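PDB 1J3N: 3-oxoacyl-(acyl-carrier protein) synthase II, which probably catalyses the condensation step of fatty acid elongation, joining a malonyl-derived unit on acyl-carrier protein to a growing acyl chain, and forms a homodimer. Local coordinates for residues A[34-38]-A[39-43]; A[86-90]-A[91-95]; A[189-193]-A[194-198]; A[283-287]-A[288-292]; A[322-325]-A[326-329]. All blocks are in the same frame, centred on the assembly; numbering follows the deposited sequence.

Contact 1: A[34-38]-A[39-43]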
loop_
_atom_site.group_PDB
_atom_site.type_symbol
_atom_site.label_atom_id
_atom_site.label_comp_id
_atom_site.label_asym_id
_atom_site.label_seq_id
_atom_site.Cartn_x
_atom_site.Cartn_y
_atom_site.Cartn_z
ATOM N N ARG A 34 -23.018 -18.112 -4.123
ATOM C CA ARG A 34 -24.002 -18.598 -5.084
ATOM C C ARG A 34 -23.363 -18.813 -6.445
ATOM O O ARG A 34 -22.202 -18.472 -6.649
ATOM C CB ARG A 34 -25.126 -17.564 -5.219
ATOM C CG ARG A 34 -24.668 -16.239 -5.844
ATOM C CD ARG A 34 -25.740 -15.157 -5.733
ATOM N NE ARG A 34 -25.365 -13.925 -6.430
ATOM C CZ ARG A 34 -26.040 -12.780 -6.342
ATOM N NH1 ARG A 34 -27.128 -12.703 -5.584
ATOM N NH2 ARG A 34 -25.632 -11.709 -7.012
ATOM N N PRO A 35 -24.110 -19.405 -7.393
ATOM C CA PRO A 35 -23.533 -19.614 -8.722
ATOM C C PRO A 35 -23.186 -18.219 -9.260
ATOM O O PRO A 35 -23.936 -17.266 -9.043
ATOM C CB PRO A 35 -24.679 -20.276 -9.489
ATOM C CG PRO A 35 -25.392 -21.040 -8.421
ATOM C CD PRO A 35 -25.438 -20.042 -7.295
ATOM N N ILE A 36 -22.053 -18.095 -9.943
ATOM C CA ILE A 36 -21.624 -16.799 -10.460
ATOM C C ILE A 36 -22.570 -16.226 -11.506
ATOM O O ILE A 36 -22.926 -16.893 -12.473
ATOM C CB ILE A 36 -20.189 -16.895 -11.047
ATOM C CG1 ILE A 36 -19.203 -17.269 -9.931
ATOM C CG2 ILE A 36 -19.770 -15.564 -11.676
ATOM C CD1 ILE A 36 -17.839 -17.735 -10.447
ATOM N N THR A 37 -22.977 -14.980 -11.297
ATOM C CA THR A 37 -23.867 -14.300 -12.227
ATOM C C THR A 37 -23.176 -13.089 -12.848
ATOM O O THR A 37 -23.603 -12.601 -13.891
ATOM C CB THR A 37 -25.148 -13.812 -11.533
ATOM O OG1 THR A 37 -24.812 -12.804 -10.574
ATOM C CG2 THR A 37 -25.855 -14.966 -10.828
ATOM N N ARG A 38 -22.106 -12.613 -12.208
ATOM C CA ARG A 38 -21.358 -11.450 -12.699
ATOM C C ARG A 38 -20.902 -11.635 -14.148
ATOM O O ARG A 38 -20.873 -10.682 -14.930
ATOM C CB ARG A 38 -20.145 -11.186 -11.800
ATOM C CG ARG A 38 -19.328 -9.952 -12.176
ATOM C CD ARG A 38 -20.180 -8.687 -12.150
ATOM N NE ARG A 38 -20.920 -8.542 -10.897
ATOM C CZ ARG A 38 -20.357 -8.445 -9.693
ATOM N NH1 ARG A 38 -19.032 -8.467 -9.560
ATOM N NH2 ARG A 38 -21.121 -8.348 -8.617
ATOM N N PHE A 39 -20.521 -12.862 -14.492
ATOM C CA PHE A 39 -20.104 -13.201 -15.851
ATOM C C PHE A 39 -20.338 -14.694 -16.026
ATOM O O PHE A 39 -20.654 -15.389 -15.063
ATOM C CB PHE A 39 -18.622 -12.873 -16.102
ATOM C CG PHE A 39 -17.669 -13.598 -15.192
ATOM C CD1 PHE A 39 -17.385 -13.104 -13.922
ATOM C CD2 PHE A 39 -17.076 -14.792 -15.595
ATOM C CE1 PHE A 39 -16.527 -13.789 -13.065
ATOM C CE2 PHE A 39 -16.218 -15.486 -14.743
ATOM C CZ PHE A 39 -15.945 -14.982 -13.473
ATOM N N ASP A 40 -20.193 -15.183 -17.253
ATOM C CA ASP A 40 -20.385 -16.601 -17.522
ATOM C C ASP A 40 -19.132 -17.391 -17.161
ATOM O O ASP A 40 -18.133 -17.378 -17.883
ATOM C CB ASP A 40 -20.743 -16.819 -18.991
ATOM C CG ASP A 40 -20.754 -18.288 -19.376
ATOM O OD1 ASP A 40 -20.859 -19.144 -18.470
ATOM O OD2 ASP A 40 -20.665 -18.584 -20.588
ATOM N N ALA A 41 -19.192 -18.087 -16.035
ATOM C CA ALA A 41 -18.056 -18.870 -15.576
ATOM C C ALA A 41 -18.233 -20.363 -15.874
ATOM O O ALA A 41 -17.639 -21.202 -15.203
ATOM C CB ALA A 41 -17.856 -18.648 -14.072
ATOM N N SER A 42 -19.033 -20.691 -16.888
ATOM C CA SER A 42 -19.271 -22.095 -17.230
ATOM C C SER A 42 -17.976 -22.851 -17.545
ATOM O O SER A 42 -17.777 -23.960 -17.072
ATOM C CB SER A 42 -20.265 -22.217 -18.406
ATOM O OG SER A 42 -19.656 -21.992 -19.668
ATOM N N ALA A 43 -17.073 -22.249 -18.308
ATOM C CA ALA A 43 -15.826 -22.930 -18.653
ATOM C C ALA A 43 -14.845 -23.139 -17.488
ATOM O O ALA A 43 -13.950 -23.983 -17.577
ATOM C CB ALA A 43 -15.128 -22.186 -19.789
HETATM O O HOH W 1 -21.862 -18.670 -14.334
#

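Contact 2: A[86-90]-A[91-95]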
loop_
_atom_site.group_PDB
_atom_site.type_symbol
_atom_site.label_atom_id
_atom_site.label_comp_id
_atom_site.label_asym_id
_atom_site.label_seq_id
_atom_site.Cartn_x
_atom_site.Cartn_y
_atom_site.Cartn_z
ATOM N N ALA A 86 -22.032 7.130 11.098
ATOM C CA ALA A 86 -21.326 7.863 12.148
ATOM C C ALA A 86 -22.026 9.178 12.495
ATOM O O ALA A 86 -21.680 9.834 13.478
ATOM C CB ALA A 86 -19.887 8.131 11.715
ATOM N N GLY A 87 -23.011 9.554 11.683
ATOM C CA GLY A 87 -23.748 10.780 11.922
ATOM C C GLY A 87 -22.932 12.021 11.624
ATOM O O GLY A 87 -23.080 13.052 12.285
ATOM N N LEU A 88 -22.073 11.928 10.617
ATOM C CA LEU A 88 -21.223 13.048 10.237
ATOM C C LEU A 88 -21.605 13.667 8.901
ATOM O O LEU A 88 -22.397 13.116 8.134
ATOM C CB LEU A 88 -19.764 12.598 10.144
ATOM C CG LEU A 88 -18.998 12.196 11.399
ATOM C CD1 LEU A 88 -17.768 11.404 10.990
ATOM C CD2 LEU A 88 -18.611 13.426 12.192
ATOM N N LYS A 89 -21.014 14.825 8.641
ATOM C CA LYS A 89 -21.205 15.557 7.401
ATOM C C LYS A 89 -19.879 16.262 7.173
ATOM O O LYS A 89 -19.405 16.982 8.046
ATOM C CB LYS A 89 -22.335 16.577 7.527
ATOM C CG LYS A 89 -23.723 15.963 7.648
ATOM C CD LYS A 89 -24.800 16.923 7.150
ATOM C CE LYS A 89 -24.784 18.249 7.909
ATOM N NZ LYS A 89 -25.772 19.225 7.361
ATOM N N PRO A 90 -19.256 16.050 6.001
ATOM C CA PRO A 90 -17.967 16.678 5.685
ATOM C C PRO A 90 -17.822 18.116 6.177
ATOM O O PRO A 90 -16.757 18.515 6.648
ATOM C CB PRO A 90 -17.876 16.554 4.157
ATOM C CG PRO A 90 -19.304 16.293 3.716
ATOM C CD PRO A 90 -19.829 15.413 4.805
ATOM N N GLU A 91 -18.902 18.881 6.080
ATOM C CA GLU A 91 -18.909 20.275 6.509
ATOM C C GLU A 91 -18.682 20.432 8.012
ATOM O O GLU A 91 -18.017 21.368 8.454
ATOM C CB GLU A 91 -20.236 20.932 6.116
ATOM C CG GLU A 91 -21.456 20.039 6.325
ATOM C CD GLU A 91 -21.591 18.962 5.257
ATOM O OE1 GLU A 91 -20.640 18.771 4.469
ATOM O OE2 GLU A 91 -22.648 18.300 5.204
ATOM N N ASP A 92 -19.237 19.511 8.792
ATOM C CA ASP A 92 -19.106 19.545 10.245
ATOM C C ASP A 92 -17.760 18.980 10.715
ATOM O O ASP A 92 -17.545 18.745 11.909
ATOM C CB ASP A 92 -20.262 18.763 10.865
ATOM C CG ASP A 92 -21.613 19.325 10.468
ATOM O OD1 ASP A 92 -21.759 19.750 9.300
ATOM O OD2 ASP A 92 -22.531 19.337 11.314
ATOM N N LEU A 93 -16.859 18.771 9.759
ATOM C CA LEU A 93 -15.529 18.239 10.036
ATOM C C LEU A 93 -14.467 19.144 9.431
ATOM O O LEU A 93 -14.661 19.697 8.350
ATOM C CB LEU A 93 -15.365 16.849 9.420
ATOM C CG LEU A 93 -16.180 15.685 9.967
ATOM C CD1 LEU A 93 -15.878 14.444 9.143
ATOM C CD2 LEU A 93 -15.836 15.462 11.433
ATOM N N ASP A 94 -13.347 19.293 10.126
ATOM C CA ASP A 94 -12.260 20.104 9.598
ATOM C C ASP A 94 -11.603 19.199 8.552
ATOM O O ASP A 94 -10.946 18.214 8.892
ATOM C CB ASP A 94 -11.280 20.469 10.718
ATOM C CG ASP A 94 -10.110 21.284 10.221
ATOM O OD1 ASP A 94 -9.385 21.856 11.060
ATOM O OD2 ASP A 94 -9.907 21.348 8.991
ATOM N N PRO A 95 -11.786 19.520 7.264
ATOM C CA PRO A 95 -11.220 18.726 6.168
ATOM C C PRO A 95 -9.727 18.421 6.248
ATOM O O PRO A 95 -9.280 17.386 5.753
ATOM C CB PRO A 95 -11.593 19.537 4.928
ATOM C CG PRO A 95 -11.647 20.947 5.448
ATOM C CD PRO A 95 -12.368 20.775 6.754
#

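Contact 3: A[189-193]-A[194-198]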
loop_
_atom_site.group_PDB
_atom_site.type_symbol
_atom_site.label_atom_id
_atom_site.label_comp_id
_atom_site.label_asym_id
_atom_site.label_seq_id
_atom_site.Cartn_x
_atom_site.Cartn_y
_atom_site.Cartn_z
ATOM N N GLU A 189 -12.412 -4.692 -2.568
ATOM C CA GLU A 189 -11.954 -5.663 -3.553
ATOM C C GLU A 189 -13.080 -5.955 -4.523
ATOM O O GLU A 189 -14.222 -6.123 -4.109
ATOM C CB GLU A 189 -11.524 -6.964 -2.884
ATOM C CG GLU A 189 -10.535 -7.741 -3.720
ATOM C CD GLU A 189 -9.165 -7.089 -3.719
ATOM O OE1 GLU A 189 -8.472 -7.195 -2.684
ATOM O OE2 GLU A 189 -8.790 -6.460 -4.738
ATOM N N ALA A 190 -12.748 -6.008 -5.811
ATOM C CA ALA A 190 -13.719 -6.292 -6.866
ATOM C C ALA A 190 -13.028 -7.192 -7.890
ATOM O O ALA A 190 -12.807 -6.792 -9.032
ATOM C CB ALA A 190 -14.173 -4.994 -7.525
ATOM N N ALA A 191 -12.687 -8.406 -7.467
ATOM C CA ALA A 191 -11.983 -9.338 -8.334
ATOM C C ALA A 191 -12.776 -10.552 -8.827
ATOM O O ALA A 191 -12.189 -11.575 -9.208
ATOM C CB ALA A 191 -10.705 -9.796 -7.648
ATOM N N ILE A 192 -14.098 -10.461 -8.816
ATOM C CA ILE A 192 -14.900 -11.564 -9.320
ATOM C C ILE A 192 -14.919 -11.373 -10.832
ATOM O O ILE A 192 -15.852 -10.790 -11.398
ATOM C CB ILE A 192 -16.336 -11.544 -8.746
ATOM C CG1 ILE A 192 -16.280 -11.775 -7.228
ATOM C CG2 ILE A 192 -17.185 -12.630 -9.412
ATOM C CD1 ILE A 192 -17.648 -11.901 -6.546
ATOM N N THR A 193 -13.842 -11.827 -11.468
ATOM C CA THR A 193 -13.686 -11.724 -12.911
ATOM C C THR A 193 -13.119 -13.034 -13.458
ATOM O O THR A 193 -12.578 -13.860 -12.711
ATOM C CB THR A 193 -12.758 -10.533 -13.295
ATOM O OG1 THR A 193 -11.399 -10.837 -12.955
ATOM C CG2 THR A 193 -13.180 -9.279 -12.562
ATOM N N PRO A 194 -13.252 -13.253 -14.771
ATOM C CA PRO A 194 -12.749 -14.483 -15.397
ATOM C C PRO A 194 -11.277 -14.749 -15.103
ATOM O O PRO A 194 -10.892 -15.861 -14.721
ATOM C CB PRO A 194 -12.990 -14.241 -16.887
ATOM C CG PRO A 194 -14.168 -13.308 -16.906
ATOM C CD PRO A 194 -13.904 -12.374 -15.759
ATOM N N MET A 195 -10.459 -13.715 -15.277
ATOM C CA MET A 195 -9.021 -13.835 -15.071
ATOM C C MET A 195 -8.561 -14.045 -13.637
ATOM O O MET A 195 -7.575 -14.734 -13.407
ATOM C CB MET A 195 -8.307 -12.617 -15.662
ATOM C CG MET A 195 -6.801 -12.610 -15.446
ATOM S SD MET A 195 -6.001 -11.352 -16.456
ATOM C CE MET A 195 -4.406 -12.095 -16.690
ATOM N N ALA A 196 -9.257 -13.449 -12.678
ATOM C CA ALA A 196 -8.875 -13.586 -11.271
ATOM C C ALA A 196 -9.309 -14.927 -10.688
ATOM O O ALA A 196 -8.538 -15.591 -9.998
ATOM C CB ALA A 196 -9.469 -12.455 -10.458
ATOM N N ILE A 197 -10.549 -15.319 -10.946
ATOM C CA ILE A 197 -11.023 -16.593 -10.439
ATOM C C ILE A 197 -10.267 -17.686 -11.182
ATOM O O ILE A 197 -9.975 -18.745 -10.629
ATOM C CB ILE A 197 -12.547 -16.745 -10.636
ATOM C CG1 ILE A 197 -13.269 -15.706 -9.765
ATOM C CG2 ILE A 197 -12.991 -18.165 -10.266
ATOM C CD1 ILE A 197 -14.771 -15.833 -9.729
ATOM N N GLY A 198 -9.938 -17.413 -12.438
ATOM C CA GLY A 198 -9.193 -18.383 -13.220
ATOM C C GLY A 198 -7.812 -18.580 -12.618
ATOM O O GLY A 198 -7.349 -19.709 -12.444
#

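Contact 4: A[283-287]-A[288-292]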
loop_
_atom_site.group_PDB
_atom_site.type_symbol
_atom_site.label_atom_id
_atom_site.label_comp_id
_atom_site.label_asym_id
_atom_site.label_seq_id
_atom_site.Cartn_x
_atom_site.Cartn_y
_atom_site.Cartn_z
ATOM N N ARG A 283 1.924 -9.714 19.373
ATOM C CA ARG A 283 2.257 -8.302 19.274
ATOM C C ARG A 283 1.026 -7.425 19.441
ATOM O O ARG A 283 1.127 -6.298 19.928
ATOM C CB ARG A 283 2.943 -8.012 17.937
ATOM C CG ARG A 283 4.362 -8.530 17.905
ATOM C CD ARG A 283 4.966 -8.509 16.525
ATOM N NE ARG A 283 6.377 -8.869 16.582
ATOM C CZ ARG A 283 7.140 -9.084 15.517
ATOM N NH1 ARG A 283 6.629 -8.980 14.298
ATOM N NH2 ARG A 283 8.422 -9.388 15.673
ATOM N N ALA A 284 -0.136 -7.940 19.044
ATOM C CA ALA A 284 -1.374 -7.173 19.179
ATOM C C ALA A 284 -1.741 -7.078 20.652
ATOM O O ALA A 284 -2.215 -6.041 21.116
ATOM C CB ALA A 284 -2.496 -7.835 18.405
ATOM N N LEU A 285 -1.528 -8.169 21.383
ATOM C CA LEU A 285 -1.821 -8.193 22.810
ATOM C C LEU A 285 -0.882 -7.235 23.540
ATOM O O LEU A 285 -1.322 -6.431 24.356
ATOM C CB LEU A 285 -1.673 -9.612 23.373
ATOM C CG LEU A 285 -2.722 -10.628 22.895
ATOM C CD1 LEU A 285 -2.384 -12.014 23.434
ATOM C CD2 LEU A 285 -4.104 -10.196 23.350
ATOM N N LYS A 286 0.411 -7.325 23.239
ATOM C CA LYS A 286 1.415 -6.452 23.850
ATOM C C LYS A 286 1.106 -4.980 23.562
ATOM O O LYS A 286 1.145 -4.141 24.459
ATOM C CB LYS A 286 2.813 -6.792 23.311
ATOM C CG LYS A 286 3.370 -8.145 23.763
ATOM C CD LYS A 286 4.679 -8.483 23.038
ATOM C CE LYS A 286 5.358 -9.732 23.606
ATOM N NZ LYS A 286 4.540 -10.975 23.488
ATOM N N ASP A 287 0.803 -4.670 22.305
ATOM C CA ASP A 287 0.485 -3.296 21.910
ATOM C C ASP A 287 -0.750 -2.761 22.668
ATOM O O ASP A 287 -0.788 -1.592 23.064
ATOM C CB ASP A 287 0.257 -3.242 20.390
ATOM C CG ASP A 287 -0.008 -1.836 19.883
ATOM O OD1 ASP A 287 0.824 -0.939 20.136
ATOM O OD2 ASP A 287 -1.050 -1.631 19.224
ATOM N N ALA A 288 -1.749 -3.613 22.884
ATOM C CA ALA A 288 -2.955 -3.194 23.601
ATOM C C ALA A 288 -2.762 -3.252 25.117
ATOM O O ALA A 288 -3.597 -2.767 25.883
ATOM C CB ALA A 288 -4.126 -4.063 23.200
ATOM N N GLY A 289 -1.662 -3.857 25.546
ATOM C CA GLY A 289 -1.375 -3.948 26.967
ATOM C C GLY A 289 -2.250 -4.913 27.737
ATOM O O GLY A 289 -2.539 -4.682 28.908
ATOM N N ILE A 290 -2.675 -5.996 27.094
ATOM C CA ILE A 290 -3.515 -6.980 27.770
ATOM C C ILE A 290 -2.914 -8.377 27.700
ATOM O O ILE A 290 -2.063 -8.662 26.854
ATOM C CB ILE A 290 -4.950 -7.028 27.176
ATOM C CG1 ILE A 290 -4.938 -7.708 25.807
ATOM C CG2 ILE A 290 -5.510 -5.619 27.069
ATOM C CD1 ILE A 290 -4.179 -6.961 24.763
ATOM N N ALA A 291 -3.369 -9.242 28.599
ATOM C CA ALA A 291 -2.881 -10.609 28.663
ATOM C C ALA A 291 -3.790 -11.563 27.892
ATOM O O ALA A 291 -4.991 -11.323 27.744
ATOM C CB ALA A 291 -2.767 -11.048 30.127
ATOM N N PRO A 292 -3.225 -12.666 27.390
ATOM C CA PRO A 292 -3.997 -13.652 26.631
ATOM C C PRO A 292 -5.360 -14.006 27.242
ATOM O O PRO A 292 -6.342 -14.182 26.517
ATOM C CB PRO A 292 -3.051 -14.848 26.579
ATOM C CG PRO A 292 -1.705 -14.192 26.521
ATOM C CD PRO A 292 -1.829 -13.109 27.558
#

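Contact 5: A[322-325]-A[326-329]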
loop_
_atom_site.group_PDB
_atom_site.type_symbol
_atom_site.label_atom_id
_atom_site.label_comp_id
_atom_site.label_asym_id
_atom_site.label_seq_id
_atom_site.Cartn_x
_atom_site.Cartn_y
_atom_site.Cartn_z
ATOM N N ASP A 322 -3.600 -22.490 28.068
ATOM C CA ASP A 322 -4.737 -22.968 28.849
ATOM C C ASP A 322 -6.010 -22.185 28.568
ATOM O O ASP A 322 -7.119 -22.689 28.773
ATOM C CB ASP A 322 -4.444 -22.874 30.352
ATOM C CG ASP A 322 -3.226 -23.677 30.770
ATOM O OD1 ASP A 322 -3.166 -24.885 30.450
ATOM O OD2 ASP A 322 -2.333 -23.099 31.434
ATOM N N HIS A 323 -5.854 -20.951 28.103
ATOM C CA HIS A 323 -7.003 -20.098 27.828
ATOM C C HIS A 323 -7.700 -20.364 26.497
ATOM O O HIS A 323 -8.889 -20.076 26.344
ATOM C CB HIS A 323 -6.591 -18.631 27.884
ATOM C CG HIS A 323 -7.746 -17.687 27.808
ATOM N ND1 HIS A 323 -8.666 -17.558 28.824
ATOM C CD2 HIS A 323 -8.152 -16.851 26.822
ATOM C CE1 HIS A 323 -9.591 -16.683 28.470
ATOM N NE2 HIS A 323 -9.302 -16.240 27.259
ATOM N N ALA A 324 -6.956 -20.909 25.541
ATOM C CA ALA A 324 -7.489 -21.199 24.220
ATOM C C ALA A 324 -8.809 -21.954 24.296
ATOM O O ALA A 324 -9.728 -21.701 23.515
ATOM C CB ALA A 324 -6.466 -22.007 23.419
ATOM N N LYS A 325 -8.895 -22.876 25.250
ATOM C CA LYS A 325 -10.083 -23.693 25.439
ATOM C C LYS A 325 -11.287 -22.891 25.935
ATOM O O LYS A 325 -12.428 -23.355 25.857
ATOM C CB LYS A 325 -9.764 -24.837 26.417
ATOM C CG LYS A 325 -8.627 -25.748 25.940
ATOM C CD LYS A 325 -8.252 -26.821 26.963
ATOM C CE LYS A 325 -7.644 -26.212 28.220
ATOM N NZ LYS A 325 -7.157 -27.247 29.175
ATOM N N ARG A 326 -11.037 -21.684 26.430
ATOM C CA ARG A 326 -12.115 -20.844 26.942
ATOM C C ARG A 326 -12.497 -19.751 25.941
ATOM O O ARG A 326 -13.428 -18.979 26.167
ATOM C CB ARG A 326 -11.694 -20.214 28.274
ATOM C CG ARG A 326 -12.858 -19.894 29.202
ATOM C CD ARG A 326 -12.405 -19.818 30.659
ATOM N NE ARG A 326 -11.479 -18.715 30.896
ATOM C CZ ARG A 326 -10.946 -18.425 32.079
ATOM N NH1 ARG A 326 -11.241 -19.160 33.142
ATOM N NH2 ARG A 326 -10.122 -17.393 32.200
ATOM N N LEU A 327 -11.773 -19.702 24.829
ATOM C CA LEU A 327 -12.022 -18.709 23.792
ATOM C C LEU A 327 -13.193 -19.098 22.914
ATOM O O LEU A 327 -13.605 -20.253 22.885
ATOM C CB LEU A 327 -10.800 -18.567 22.878
ATOM C CG LEU A 327 -9.494 -17.916 23.320
ATOM C CD1 LEU A 327 -8.421 -18.246 22.294
ATOM C CD2 LEU A 327 -9.675 -16.414 23.456
ATOM N N MET A 328 -13.725 -18.117 22.200
ATOM C CA MET A 328 -14.799 -18.350 21.248
ATOM C C MET A 328 -14.190 -17.856 19.949
ATOM O O MET A 328 -13.677 -16.738 19.891
ATOM C CB MET A 328 -16.049 -17.529 21.581
ATOM C CG MET A 328 -16.871 -18.080 22.731
ATOM S SD MET A 328 -18.405 -17.164 22.953
ATOM C CE MET A 328 -17.769 -15.686 23.786
ATOM N N VAL A 329 -14.223 -18.693 18.920
ATOM C CA VAL A 329 -13.645 -18.322 17.641
ATOM C C VAL A 329 -14.663 -18.566 16.536
ATOM O O VAL A 329 -15.296 -19.621 16.491
ATOM C CB VAL A 329 -12.368 -19.167 17.344
ATOM C CG1 VAL A 329 -11.642 -18.620 16.119
ATOM C CG2 VAL A 329 -11.439 -19.167 18.555
HETATM O O HOH W 2 -12.368 -22.620 22.448
#

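Contact 1: A[34-38]-A[39-43]
Ile36 lays its CG2 methyl over one face of the Phe39 ring, a CH-pi contact in which Ile36 CG2 stands 4.2 Å from the Phe39 ring centroid and 20° off the ring normal. The methyl is shifted toward the rim, where Phe39 CE1 lies 3.9 Å from Ile36 CG2. A beta-branched residue suits this place because its two arms can serve two partners: CG1 sits beside the backbone N (chi1 -63°), leaving CG2 for the ring while CD1 carries on to Ala41, with Ile36 CD1 and Ala41 CB 3.7 Å apart. The small methyl of Ala41 lets the chain fold back this closely. A water bridges the two backbones, donating to Ile36 O at 2.8 Å and accepting from Ala41 N at 3.2 Å. The methylenes CB and CG of Arg38 run near the start of the phenyl group, but its guanidinium leaves the contact for a salt bridge with Glu231, and Thr37 OG1 bonds to Glu51. Ile36 and Phe39 both pack on Ile197, and Phe39 also on Pro194, which seats the loop on helix 194-202. The stretch is a connecting loop leaving strand 33-35 of a small two-stranded antiparallel sheet, with an Asx turn at Asp40, closed by Ser42 N at 2.9 Å from Asp40 OD1, the donor lying above the carboxylate plane.

Contact 2: A[86-90]-A[91-95]
With CG beside the backbone N in both Leu88 (chi1 -68°) and Leu93 (chi1 -67°), the two isobutyl groups meet at about a right angle, and Leu88 CD2 comes to 3.5 Å from Leu93 CD2. Glu91 takes a different course: its CG lies between backbone N and carbonyl carbon, and a second bend folds the carboxylate back over Lys89 and Pro90. One oxygen then lies near the ring of Pro90, the other along the aliphatic chain of Lys89. The salt bridge of the ammonium group is long, Lys89 NZ to Glu91 OE2 at 3.9 Å, and Asp92 OD1 waits farther off, 4.5 Å from Lys89 NZ, so the attraction is probably diffuse. The motif beneath is a short 3-10 turn at Pro90 and Glu91, following the Schellman motif at Gly87 that ends helix 70-86. Asp92 N bonds to Lys89 O at 2.6 Å and Leu93 N to Pro90 O at 3.1 Å, both donors standing above the plane of the carbonyl they reach. Proline suits the first place of such a turn because its ring holds phi in the needed range and no N-H is called for there. The charged residues lie on the surface, whereas Leu88 and Leu93 both touch Leu182 of strand 182-189, and Leu88 also touches Val237 of strand 232-240.

Contact 3: A[189-193]-A[194-198]
A capped helix start, with the N-cap at Thr193 and a hydrophobic staple round it, joins the loop after strand 182-189 to helix 194-202. The staple is the pair Ile192 and Ile197, one residue before the cap and four after it: they run alongside each other in the same direction, and Ile192 CG2 meets Ile197 CD1 at 4.0 Å. Thr193 OG1 sits between its own backbone N and carbonyl carbon (chi1 72°), where it faces the first turn and accepts from Ala196 N in a weak bond of 3.4 Å. The stronger partner of this hydroxyl is Glu113 of helix 109-122, whose OE1 also takes the N-H of Met195, so one carboxylate oxygen serves both the cap residue and the helix start. Threonine fits because a short branched side chain can put an oxygen over the open turn while staying rigid. The regular helical bonding begins with Ile197 N to Thr193 O, 3.1 Å long and almost straight at 169°, entering nearly along the C=O axis. Pro194 occupies the first helical position, where the missing N-H costs nothing. Before the cap the chain bends in an inverse gamma turn centred on Ile192, in which Thr193 N bonds weakly to Ala191 O. Ala196 CB comes to 3.1 Å from Ala191 O, a closeness that a small side chain allows. On the dimer side, Pro194 packs on Phe119 and Met195 on Ile127, both of the second subunit.

Contact 4: A[283-287]-A[288-292]
Leu285 and Ile290 make the tight half of this contact, crossing at about a right angle with Leu285 CD2 3.5 Å from Ile290 CD1. Two torsions turn the ethyl arm of Ile290 back over the helix end: CG1 lies between backbone N and carbonyl carbon (chi1 73°), and a second bend (chi2 -65°) brings Ile290 CD1 to 2.9 Å from Leu285 O. The other methyl of the leucine meets the proline ring, Leu285 CD1 to Pro292 CG at 3.8 Å. Phe320 of helix 306-324 packs on both Leu285 and Pro292, and Val319 on Leu285, while Ala288, with only a methyl, lies against Val256 and Ala404 of the neighbouring strands. Asp287 is tied to strand 253-262, its OD2 accepting the N-H of Phe258. The solvent side is looser: Lys286 leaves the backbone away from the turn and is exposed, and Gly289 brings no side chain at all; its positive phi of 72° is easily reached by glycine. Between the two sides the backbone folds off the helix. Ala288 N still makes a helical bond to Ala284 O at 3.0 Å, and Gly289 N has a weak one to Leu285 O at 2.9 Å. Ile290 N to Leu285 O at 3.1 Å and Gly289 N to Lys286 O at 3.0 Å, with the positive phi of Gly289 and the apolar contact of Leu285 with Ile290, define a Schellman motif, here ending helix 275-288 before strand 297-299.

Contact 5: A[322-325]-A[326-329]
This is a local turn contact at the close of helix 306-324, where the chain reverses to enter strand 328-330. Its central side chain is His323, which both neighbours approach. Leu327 CD2 reaches His323 CD2 at 3.7 Å, coming obliquely to the ring, whereas Arg326 NH2 lies at the ring edge, near its plane, 3.7 Å from His323 ND1. The two flat groups are almost perpendicular, 84° apart, so this is an edge approach and not a stack. His323 has its CG anti to the backbone N (chi1 -172°), which swings the imidazole over the turn, and its rotation is fixed by a bond from NE2 to the backbone O of Val295. A histidine suits this spot: flat enough to pack against leucine, it still has NE2 to spend on that carbonyl. The whole belongs to the beta-alpha-beta unit of strand 297-299, helix 306-324 and strand 328-330, and the reversal is a type I beta turn from Ala324 to Leu327. Its closing bond, Leu327 N to Ala324 O, measures 3.1 Å, and just before it Arg326 N bonds to His323 O at 2.7 Å; in both the donor lies above the carbonyl plane. A water bridges the turn's mouth, donating to Ala324 O at 3.0 Å and to Leu327 O at 2.7 Å. Leu327 CD1 lies 3.6 Å from Ala324 CA, and the leucine also meets Val295, Ile316 and Phe320, while the chains of Lys325 and Arg326 lie on the exposed side of the turn.

In the fold
Contacts 1 and 3 pack directly on each other in the N-terminal part of the chain, Phe39 lying against Thr193 and Pro194, their centres about 11 Å apart; contact 3 is buried and contact 1 lies at the surface. Both reach the second subunit, contact 1 by one backbone bond from Ala43 O to Asn125 there. Contacts 4 and 5 form a second pair, centres about 16 Å apart, touching where Pro292 O meets the His323 ring; contact 5 is buried, contact 4 partly so. Contact 2 stands alone on the surface. Chemistry follows place: a hydroxyl cap in contact 3, Schellman ends in contacts 2 and 4, a beta turn in contact 5, loose charge pairing in contact 2.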